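Local coordinates for protein twin-arginine translocation pathway signal (Rhodoferax ferrireducens, PDB 5IM2) that binds benzoate in the cleft between its two lobes and probably hands such a solute to a TRAP transporter in the membrane, at residues Thr55-Gln60 with Trp233-Ser238; Gln65-Val70 with Ile111-Pro116. All blocks are in the same frame, centred on the assembly; numbering follows the deposited sequence.

Contact 1: Thr55-Gln60 with Trp233-Ser238. With BEZ (benzoic acid), chain B.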
ATOM      1  N   THR A  55      -8.042  -9.859   6.596  1.00 18.22           N
ATOM      2  CA  THR A  55      -7.059  -8.790   6.450  1.00 16.05           C
ATOM      3  C   THR A  55      -6.656  -8.277   7.823  1.00 16.12           C
ATOM      4  O   THR A  55      -7.166  -8.723   8.858  1.00 17.79           O
ATOM      5  CB  THR A  55      -7.626  -7.658   5.572  1.00 16.96           C
ATOM      6  OG1 THR A  55      -6.626  -6.668   5.308  1.00 17.71           O
ATOM      7  CG2 THR A  55      -8.815  -6.980   6.234  1.00 18.84           C
ATOM      8  N   PHE A  56      -5.738  -7.312   7.825  1.00 22.49           N
ATOM      9  CA  PHE A  56      -5.117  -6.816   9.048  1.00 18.46           C
ATOM     10  C   PHE A  56      -5.680  -5.464   9.490  1.00 20.48           C
ATOM     11  O   PHE A  56      -5.342  -4.979  10.587  1.00 18.73           O
ATOM     12  CB  PHE A  56      -3.582  -6.726   8.842  1.00 16.45           C
ATOM     13  CG  PHE A  56      -3.176  -5.717   7.790  1.00 15.68           C
ATOM     14  CD1 PHE A  56      -2.931  -4.397   8.128  1.00 15.97           C
ATOM     15  CD2 PHE A  56      -3.033  -6.080   6.461  1.00 16.50           C
ATOM     16  CE1 PHE A  56      -2.583  -3.468   7.166  1.00 17.37           C
ATOM     17  CE2 PHE A  56      -2.686  -5.141   5.495  1.00 18.43           C
ATOM     18  CZ  PHE A  56      -2.444  -3.840   5.859  1.00 15.83           C
ATOM     19  N   MET A  57      -6.576  -4.870   8.687  1.00 18.62           N
ATOM     20  CA  MET A  57      -7.154  -3.575   9.001  1.00 17.60           C
ATOM     21  C   MET A  57      -8.116  -3.685  10.173  1.00 20.46           C
ATOM     22  O   MET A  57      -8.810  -4.689  10.344  1.00 23.98           O
ATOM     23  CB  MET A  57      -7.905  -3.016   7.790  1.00 16.37           C
ATOM     24  CG  MET A  57      -7.033  -2.767   6.564  1.00 17.06           C
ATOM     25  SD  MET A  57      -5.594  -1.718   6.885  1.00 19.17           S
ATOM     26  CE  MET A  57      -6.377  -0.158   7.323  1.00 27.93           C
ATOM     27  N   ALA A  58      -8.147  -2.629  10.977  1.00 21.21           N
ATOM     28  CA  ALA A  58      -9.162  -2.490  12.004  1.00 24.60           C
ATOM     29  C   ALA A  58     -10.520  -2.255  11.360  1.00 24.05           C
ATOM     30  O   ALA A  58     -10.610  -1.584  10.332  1.00 23.32           O
ATOM     31  CB  ALA A  58      -8.835  -1.315  12.909  1.00 26.68           C
ATOM     32  N   PRO A  59     -11.605  -2.748  11.962  1.00 23.48           N
ATOM     33  CA  PRO A  59     -12.923  -2.499  11.352  1.00 23.54           C
ATOM     34  C   PRO A  59     -13.311  -1.024  11.269  1.00 27.67           C
ATOM     35  O   PRO A  59     -14.044  -0.639  10.350  1.00 24.31           O
ATOM     36  CB  PRO A  59     -13.889  -3.288  12.247  1.00 30.89           C
ATOM     37  CG  PRO A  59     -13.179  -3.502  13.507  1.00 28.89           C
ATOM     38  CD  PRO A  59     -11.704  -3.567  13.173  1.00 23.06           C
ATOM     39  N   GLN A  60     -12.818  -0.169  12.160  1.00 24.21           N
ATOM     40  CA  GLN A  60     -13.216   1.233  12.129  1.00 29.21           C
ATOM     41  C   GLN A  60     -12.354   2.079  11.185  1.00 40.30           C
ATOM     42  O   GLN A  60     -12.342   3.310  11.291  1.00 58.61           O
ATOM     43  CB  GLN A  60     -13.203   1.805  13.546  1.00 31.96           C
ATOM     44  CG  GLN A  60     -14.337   1.224  14.407  1.00 45.63           C
ATOM     45  CD  GLN A  60     -15.693   1.238  13.689  1.00 48.73           C
ATOM     46  OE1 GLN A  60     -16.138   2.278  13.206  1.00 47.15           O
ATOM     47  NE2 GLN A  60     -16.334   0.070  13.589  1.00 47.39           N
ATOM     48  N   TRP A 233      -1.976   9.582   5.038  1.00 16.31           N
ATOM     49  CA  TRP A 233      -2.896  10.233   5.960  1.00 17.66           C
ATOM     50  C   TRP A 233      -4.099   9.365   6.281  1.00 21.75           C
ATOM     51  O   TRP A 233      -4.594   9.389   7.415  1.00 20.50           O
ATOM     52  CB  TRP A 233      -3.389  11.566   5.381  1.00 26.12           C
ATOM     53  CG  TRP A 233      -2.556  12.764   5.731  1.00 22.29           C
ATOM     54  CD1 TRP A 233      -1.948  13.617   4.864  1.00 26.35           C
ATOM     55  CD2 TRP A 233      -2.240  13.245   7.047  1.00 21.78           C
ATOM     56  NE1 TRP A 233      -1.265  14.593   5.547  1.00 25.00           N
ATOM     57  CE2 TRP A 233      -1.424  14.387   6.890  1.00 28.81           C
ATOM     58  CE3 TRP A 233      -2.551  12.810   8.335  1.00 21.60           C
ATOM     59  CZ2 TRP A 233      -0.948  15.122   7.975  1.00 25.52           C
ATOM     60  CZ3 TRP A 233      -2.071  13.532   9.409  1.00 24.92           C
ATOM     61  CH2 TRP A 233      -1.276  14.681   9.217  1.00 24.01           C
ATOM     62  N   GLU A 234      -4.588   8.594   5.303  1.00 19.08           N
ATOM     63  CA  GLU A 234      -5.907   8.001   5.440  1.00 19.61           C
ATOM     64  C   GLU A 234      -5.959   6.988   6.589  1.00 18.42           C
ATOM     65  O   GLU A 234      -7.013   6.844   7.233  1.00 20.33           O
ATOM     66  CB  GLU A 234      -6.342   7.367   4.109  1.00 21.57           C
ATOM     67  CG  GLU A 234      -5.513   6.203   3.647  1.00 22.31           C
ATOM     68  CD  GLU A 234      -5.926   4.843   4.219  1.00 28.72           C
ATOM     69  OE1 GLU A 234      -7.082   4.681   4.712  1.00 29.17           O
ATOM     70  OE2 GLU A 234      -5.053   3.941   4.162  1.00 24.71           O
ATOM     71  N   VAL A 235      -4.841   6.302   6.862  1.00 17.49           N
ATOM     72  CA  VAL A 235      -4.834   5.205   7.831  1.00 21.42           C
ATOM     73  C   VAL A 235      -4.564   5.694   9.235  1.00 27.47           C
ATOM     74  O   VAL A 235      -4.802   4.945  10.194  1.00 21.39           O
ATOM     75  CB  VAL A 235      -3.798   4.140   7.418  1.00 17.31           C
ATOM     76  CG1 VAL A 235      -2.370   4.615   7.635  1.00 18.74           C
ATOM     77  CG2 VAL A 235      -4.084   2.817   8.132  1.00 21.92           C
ATOM     78  N   VAL A 236      -4.130   6.939   9.383  1.00 19.88           N
ATOM     79  CA  VAL A 236      -3.592   7.400  10.663  1.00 25.24           C
ATOM     80  C   VAL A 236      -4.617   7.257  11.782  1.00 26.39           C
ATOM     81  O   VAL A 236      -4.261   6.749  12.861  1.00 25.22           O
ATOM     82  CB  VAL A 236      -3.075   8.840  10.507  1.00 24.08           C
ATOM     83  CG1 VAL A 236      -3.013   9.622  11.839  1.00 28.80           C
ATOM     84  CG2 VAL A 236      -1.760   8.840   9.804  1.00 25.09           C
ATOM     85  N   PRO A 237      -5.866   7.691  11.622  1.00 28.35           N
ATOM     86  CA  PRO A 237      -6.806   7.573  12.742  1.00 24.90           C
ATOM     87  C   PRO A 237      -7.148   6.144  13.120  1.00 28.78           C
ATOM     88  O   PRO A 237      -7.551   5.918  14.266  1.00 28.87           O
ATOM     89  CB  PRO A 237      -8.051   8.318  12.252  1.00 28.48           C
ATOM     90  CG  PRO A 237      -7.639   9.053  11.031  1.00 29.33           C
ATOM     91  CD  PRO A 237      -6.454   8.387  10.460  1.00 26.94           C
ATOM     92  N   SER A 238      -7.027   5.175  12.209  1.00 26.22           N
ATOM     93  CA  SER A 238      -7.407   3.805  12.528  1.00 31.11           C
ATOM     94  C   SER A 238      -6.463   3.183  13.543  1.00 29.53           C
ATOM     95  O   SER A 238      -6.867   2.244  14.236  1.00 29.95           O
ATOM     96  CB  SER A 238      -7.455   2.932  11.258  1.00 26.95           C
ATOM     97  OG  SER A 238      -6.141   2.503  10.855  1.00 26.39           O
TER
HETATM   98  C   BEZ B 401       1.146   0.588   5.970  1.00 12.40           C
HETATM   99  O1  BEZ B 401       1.964   1.545   5.859  1.00 13.97           O
HETATM  100  O2  BEZ B 401       1.540  -0.506   6.440  1.00 17.04           O
HETATM  101  C1  BEZ B 401      -0.288   0.776   5.574  1.00 13.02           C
HETATM  102  C2  BEZ B 401      -1.181  -0.287   5.683  1.00 15.01           C
HETATM  103  C3  BEZ B 401      -2.517  -0.079   5.339  1.00 15.09           C
HETATM  104  C4  BEZ B 401      -2.927   1.160   4.876  1.00 11.97           C
HETATM  105  C5  BEZ B 401      -2.031   2.204   4.746  1.00 16.58           C
HETATM  106  C6  BEZ B 401      -0.692   2.008   5.101  1.00 16.22           C
HETATM  107  O   HOH W   1      -6.193  -0.337  10.826  1.00 23.52           O
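Met57 reaches across with its methyl, CE lying 3.8 Å from Val235 CG2, and the two side chains cross at about a right angle. The methionine chain is bent at its last two torsions (chi2 -54°, chi3 -65°), which folds it back so that the sulfur faces the bound benzoate, SD to ring atom C3, while CE turns to the valine. Val235 divides its surface in a similar way: CG2 serves both Met57 and the ligand, and CB comes within 3.7 Å of benzoate C5. Phe56 offers its CE1-CZ side, and the benzoate meets that ring at the edge, close to its plane, with C2 3.8 Å from CZ. Each segment follows a strand: residues 55-60 come after strand 49-55, while strand 228-232 runs into residues 233-238, which turn into a 3-10 segment at 236-238. These strands belong to different sheets, one in each lobe of the periplasmic binding protein fold, and the benzoate lies in the cleft between them. Glu234 OE2 lies 3.5 Å from benzoate C5, at the hydrocarbon end of the ligand; OE2 is also hydrogen-bonded to Gln299 and OE1 to Asn62, so both carboxylate oxygens have partners in the protein. The ligand's own carboxylate is bound at the other end by Arg192 and Tyr118. Beyond the apolar patch a water joins the loops, accepting from Ala58 N at 3.0 Å and donating to Ser238 OG at 2.8 Å. That hydroxyl in turn donates to Val235 O, on a lone pair in the carbonyl plane, which ties its orientation to the turn.

Contact 2: Gln65-Val70 with Ile111-Pro116. With BEZ (benzoic acid), chain B.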
ATOM      1  N   GLN A  65     -14.163   0.096   5.969  1.00 18.02           N
ATOM      2  CA  GLN A  65     -15.512   0.629   5.814  1.00 20.35           C
ATOM      3  C   GLN A  65     -15.806   1.011   4.370  1.00 22.04           C
ATOM      4  O   GLN A  65     -16.917   0.773   3.870  1.00 20.20           O
ATOM      5  CB  GLN A  65     -15.707   1.849   6.724  1.00 20.08           C
ATOM      6  CG  GLN A  65     -15.657   1.582   8.204  1.00 23.48           C
ATOM      7  CD  GLN A  65     -16.859   0.847   8.706  1.00 31.77           C
ATOM      8  OE1 GLN A  65     -17.958   1.006   8.176  1.00 40.60           O
ATOM      9  NE2 GLN A  65     -16.666   0.023   9.742  1.00 38.38           N
ATOM     10  N   ASN A  66     -14.840   1.617   3.679  1.00 21.99           N
ATOM     11  CA  ASN A  66     -15.111   2.220   2.379  1.00 20.60           C
ATOM     12  C   ASN A  66     -14.500   1.486   1.207  1.00 17.98           C
ATOM     13  O   ASN A  66     -14.813   1.836   0.056  1.00 21.90           O
ATOM     14  CB  ASN A  66     -14.597   3.664   2.355  1.00 20.36           C
ATOM     15  CG  ASN A  66     -15.285   4.526   3.369  1.00 25.22           C
ATOM     16  OD1 ASN A  66     -16.515   4.451   3.538  1.00 23.64           O
ATOM     17  ND2 ASN A  66     -14.512   5.334   4.073  1.00 26.92           N
ATOM     18  N   MET A  67     -13.656   0.486   1.457  1.00 16.83           N
ATOM     19  CA  MET A  67     -13.116  -0.346   0.388  1.00 15.99           C
ATOM     20  C   MET A  67     -13.537  -1.794   0.540  1.00 18.49           C
ATOM     21  O   MET A  67     -14.254  -2.316  -0.322  1.00 20.00           O
ATOM     22  CB  MET A  67     -11.581  -0.223   0.354  1.00 22.27           C
ATOM     23  CG  MET A  67     -11.162   1.189   0.028  1.00 21.33           C
ATOM     24  SD  MET A  67      -9.460   1.598   0.456  1.00 21.80           S
ATOM     25  CE  MET A  67      -8.596   0.334  -0.444  1.00 19.70           C
ATOM     26  N   HIS A  68     -13.167  -2.444   1.648  1.00 17.20           N
ATOM     27  CA  HIS A  68     -13.448  -3.868   1.817  1.00 14.72           C
ATOM     28  C   HIS A  68     -14.942  -4.167   1.907  1.00 15.94           C
ATOM     29  O   HIS A  68     -15.451  -5.005   1.157  1.00 20.71           O
ATOM     30  CB  HIS A  68     -12.717  -4.380   3.039  1.00 17.12           C
ATOM     31  CG  HIS A  68     -11.243  -4.371   2.839  1.00 17.46           C
ATOM     32  ND1 HIS A  68     -10.342  -4.764   3.809  1.00 18.34           N
ATOM     33  CD2 HIS A  68     -10.514  -4.031   1.751  1.00 17.47           C
ATOM     34  CE1 HIS A  68      -9.117  -4.640   3.328  1.00 17.59           C
ATOM     35  NE2 HIS A  68      -9.194  -4.212   2.080  1.00 20.13           N
ATOM     36  N   LYS A  69     -15.662  -3.518   2.833  1.00 18.76           N
ATOM     37  CA  LYS A  69     -17.099  -3.765   2.958  1.00 18.70           C
ATOM     38  C   LYS A  69     -17.841  -3.380   1.695  1.00 17.94           C
ATOM     39  O   LYS A  69     -18.808  -4.045   1.300  1.00 22.32           O
ATOM     40  CB  LYS A  69     -17.680  -3.005   4.149  1.00 21.49           C
ATOM     41  CG  LYS A  69     -17.332  -3.657   5.498  1.00 22.02           C
ATOM     42  CD  LYS A  69     -17.930  -2.907   6.660  1.00 26.36           C
ATOM     43  CE  LYS A  69     -19.418  -3.044   6.714  1.00 44.55           C
ATOM     44  NZ  LYS A  69     -19.916  -2.547   8.027  1.00 56.76           N
ATOM     45  N   VAL A  70     -17.416  -2.303   1.059  1.00 19.88           N
ATOM     46  CA  VAL A  70     -18.069  -1.859  -0.161  1.00 21.53           C
ATOM     47  C   VAL A  70     -17.875  -2.877  -1.279  1.00 26.01           C
ATOM     48  O   VAL A  70     -18.814  -3.192  -2.019  1.00 23.70           O
ATOM     49  CB  VAL A  70     -17.542  -0.467  -0.539  1.00 17.88           C
ATOM     50  CG1 VAL A  70     -18.047  -0.043  -1.892  1.00 18.51           C
ATOM     51  CG2 VAL A  70     -17.962   0.538   0.524  1.00 27.10           C
ATOM     52  N   ILE A 111     -10.040 -15.091   0.310  1.00 20.53           N
ATOM     53  CA  ILE A 111      -9.602 -13.801  -0.218  1.00 19.10           C
ATOM     54  C   ILE A 111      -8.879 -13.033   0.874  1.00 18.95           C
ATOM     55  O   ILE A 111      -9.340 -12.978   2.020  1.00 18.41           O
ATOM     56  CB  ILE A 111     -10.785 -12.957  -0.758  1.00 16.16           C
ATOM     57  CG1 ILE A 111     -11.474 -13.688  -1.903  1.00 22.43           C
ATOM     58  CG2 ILE A 111     -10.306 -11.580  -1.175  1.00 20.11           C
ATOM     59  CD1 ILE A 111     -12.825 -13.067  -2.246  1.00 29.67           C
ATOM     60  N   ILE A 112      -7.736 -12.440   0.519  1.00 16.52           N
ATOM     61  CA  ILE A 112      -6.982 -11.578   1.420  1.00 20.26           C
ATOM     62  C   ILE A 112      -6.674 -10.253   0.727  1.00 13.91           C
ATOM     63  O   ILE A 112      -6.663 -10.147  -0.505  1.00 14.60           O
ATOM     64  CB  ILE A 112      -5.686 -12.265   1.941  1.00 17.60           C
ATOM     65  CG1 ILE A 112      -4.724 -12.621   0.820  1.00 15.81           C
ATOM     66  CG2 ILE A 112      -6.073 -13.516   2.677  1.00 17.13           C
ATOM     67  CD1 ILE A 112      -3.702 -11.578   0.512  1.00 15.84           C
ATOM     68  N   TRP A 113      -6.430  -9.218   1.552  1.00 13.00           N
ATOM     69  CA  TRP A 113      -5.903  -7.932   1.110  1.00 13.93           C
ATOM     70  C   TRP A 113      -4.692  -7.641   1.983  1.00 15.34           C
ATOM     71  O   TRP A 113      -4.813  -7.615   3.222  1.00 14.41           O
ATOM     72  CB  TRP A 113      -6.954  -6.820   1.241  1.00 15.96           C
ATOM     73  CG  TRP A 113      -6.591  -5.451   0.752  1.00 13.14           C
ATOM     74  CD1 TRP A 113      -6.753  -4.963  -0.516  1.00 12.90           C
ATOM     75  CD2 TRP A 113      -6.095  -4.369   1.539  1.00 13.02           C
ATOM     76  NE1 TRP A 113      -6.356  -3.639  -0.567  1.00 13.34           N
ATOM     77  CE2 TRP A 113      -5.981  -3.246   0.683  1.00 15.04           C
ATOM     78  CE3 TRP A 113      -5.740  -4.229   2.886  1.00 14.82           C
ATOM     79  CZ2 TRP A 113      -5.509  -2.014   1.120  1.00 19.59           C
ATOM     80  CZ3 TRP A 113      -5.271  -3.011   3.314  1.00 13.87           C
ATOM     81  CH2 TRP A 113      -5.178  -1.915   2.443  1.00 16.43           C
ATOM     82  N   THR A 114      -3.534  -7.504   1.355  1.00 13.91           N
ATOM     83  CA  THR A 114      -2.279  -7.355   2.090  1.00 11.44           C
ATOM     84  C   THR A 114      -1.307  -6.476   1.312  1.00 15.94           C
ATOM     85  O   THR A 114      -1.530  -6.141   0.147  1.00 15.73           O
ATOM     86  CB  THR A 114      -1.645  -8.728   2.388  1.00 18.93           C
ATOM     87  OG1 THR A 114      -0.665  -8.597   3.431  1.00 16.98           O
ATOM     88  CG2 THR A 114      -0.982  -9.324   1.117  1.00 17.27           C
ATOM     89  N   ILE A 115      -0.224  -6.094   1.983  1.00 15.45           N
ATOM     90  CA  ILE A 115       0.936  -5.480   1.342  1.00 21.76           C
ATOM     91  C   ILE A 115       1.920  -6.592   0.968  1.00 16.50           C
ATOM     92  O   ILE A 115       2.441  -7.274   1.877  1.00 13.98           O
ATOM     93  CB  ILE A 115       1.591  -4.450   2.275  1.00 13.31           C
ATOM     94  CG1 ILE A 115       0.633  -3.269   2.497  1.00 15.65           C
ATOM     95  CG2 ILE A 115       2.935  -3.973   1.732  1.00 17.72           C
ATOM     96  CD1 ILE A 115       1.147  -2.089   3.338  1.00 15.85           C
ATOM     97  N   PRO A 116       2.203  -6.813  -0.337  1.00 18.56           N
ATOM     98  CA  PRO A 116       3.198  -7.834  -0.713  1.00 18.83           C
ATOM     99  C   PRO A 116       4.517  -7.711   0.040  1.00 17.77           C
ATOM    100  O   PRO A 116       5.027  -8.734   0.495  1.00 19.74           O
ATOM    101  CB  PRO A 116       3.360  -7.615  -2.225  1.00 18.58           C
ATOM    102  CG  PRO A 116       2.003  -7.045  -2.643  1.00 19.16           C
ATOM    103  CD  PRO A 116       1.624  -6.145  -1.517  1.00 15.14           C
TER
HETATM  104  C   BEZ B 401       1.146   0.588   5.970  1.00 12.40           C
HETATM  105  O1  BEZ B 401       1.964   1.545   5.859  1.00 13.97           O
HETATM  106  O2  BEZ B 401       1.540  -0.506   6.440  1.00 17.04           O
HETATM  107  C1  BEZ B 401      -0.288   0.776   5.574  1.00 13.02           C
HETATM  108  C2  BEZ B 401      -1.181  -0.287   5.683  1.00 15.01           C
HETATM  109  C3  BEZ B 401      -2.517  -0.079   5.339  1.00 15.09           C
HETATM  110  C4  BEZ B 401      -2.927   1.160   4.876  1.00 11.97           C
HETATM  111  C5  BEZ B 401      -2.031   2.204   4.746  1.00 16.58           C
HETATM  112  C6  BEZ B 401      -0.692   2.008   5.101  1.00 16.22           C
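His68 points the edge of its imidazole at the face of the Trp113 indole, a T-shaped pair with the planes at 73° and the centroid of the five-membered ring 4.4 Å from that of the histidine. NE2 stands over the CD2-CG bond, toward the rim of the indole, 3.1 Å from CD2, and CE1 comes 3.4 Å from CE3, beyond the rim of the six-membered ring on the CB side. The indole CG is anti to the tryptophan's backbone N (chi1 -177°), a setting that carries the ring from strand 111-114 toward helix 62-78 and turns a face to the histidine. Phe263 stacks on Trp113, while Phe53 makes an edge-to-face pair with His68. Met67 adds a looser contact, its CE 4.2 Å from Trp113 CZ2. The indole N-H is satisfied by Gln166, which fixes the ring's rotation together with the aromatic neighbours. With an alanine in place of Trp113, the His68 edge would probably face a gap, and Gln166 would be likely to lose its N-H partner. The benzoate lies near the plane of the indole at its edge, and Ile115, just past the strand, brings CD1 to 3.5 Å from ligand O2. Helix laid on sheet is the build of the alpha/beta lobes of periplasmic binding proteins; here the layers meet through a histidine and a tryptophan beside the ligand cleft.

Contact 1 joins loops of the two lobes across the cleft, whereas contact 2 packs helix against strand within one of them; their centres lie 11 Å apart, and along the chain contact 2 is nested inside the loop that contact 1 closes. Segment 55-60 links them. Thr55 OG1 is probably hydrogen-bonded to Trp113 O at 2.9 Å, and Pro59 O probably accepts from Gln65 NE2 at 2.8 Å. Met57 CG also packs 3.7 Å from Trp113 CZ3, making the indole a backing for a residue that touches benzoate. Both contacts reach the ligand: contact 1 meets its ring, contact 2 its ring edge-on through Trp113 and its carboxylate through Ile115.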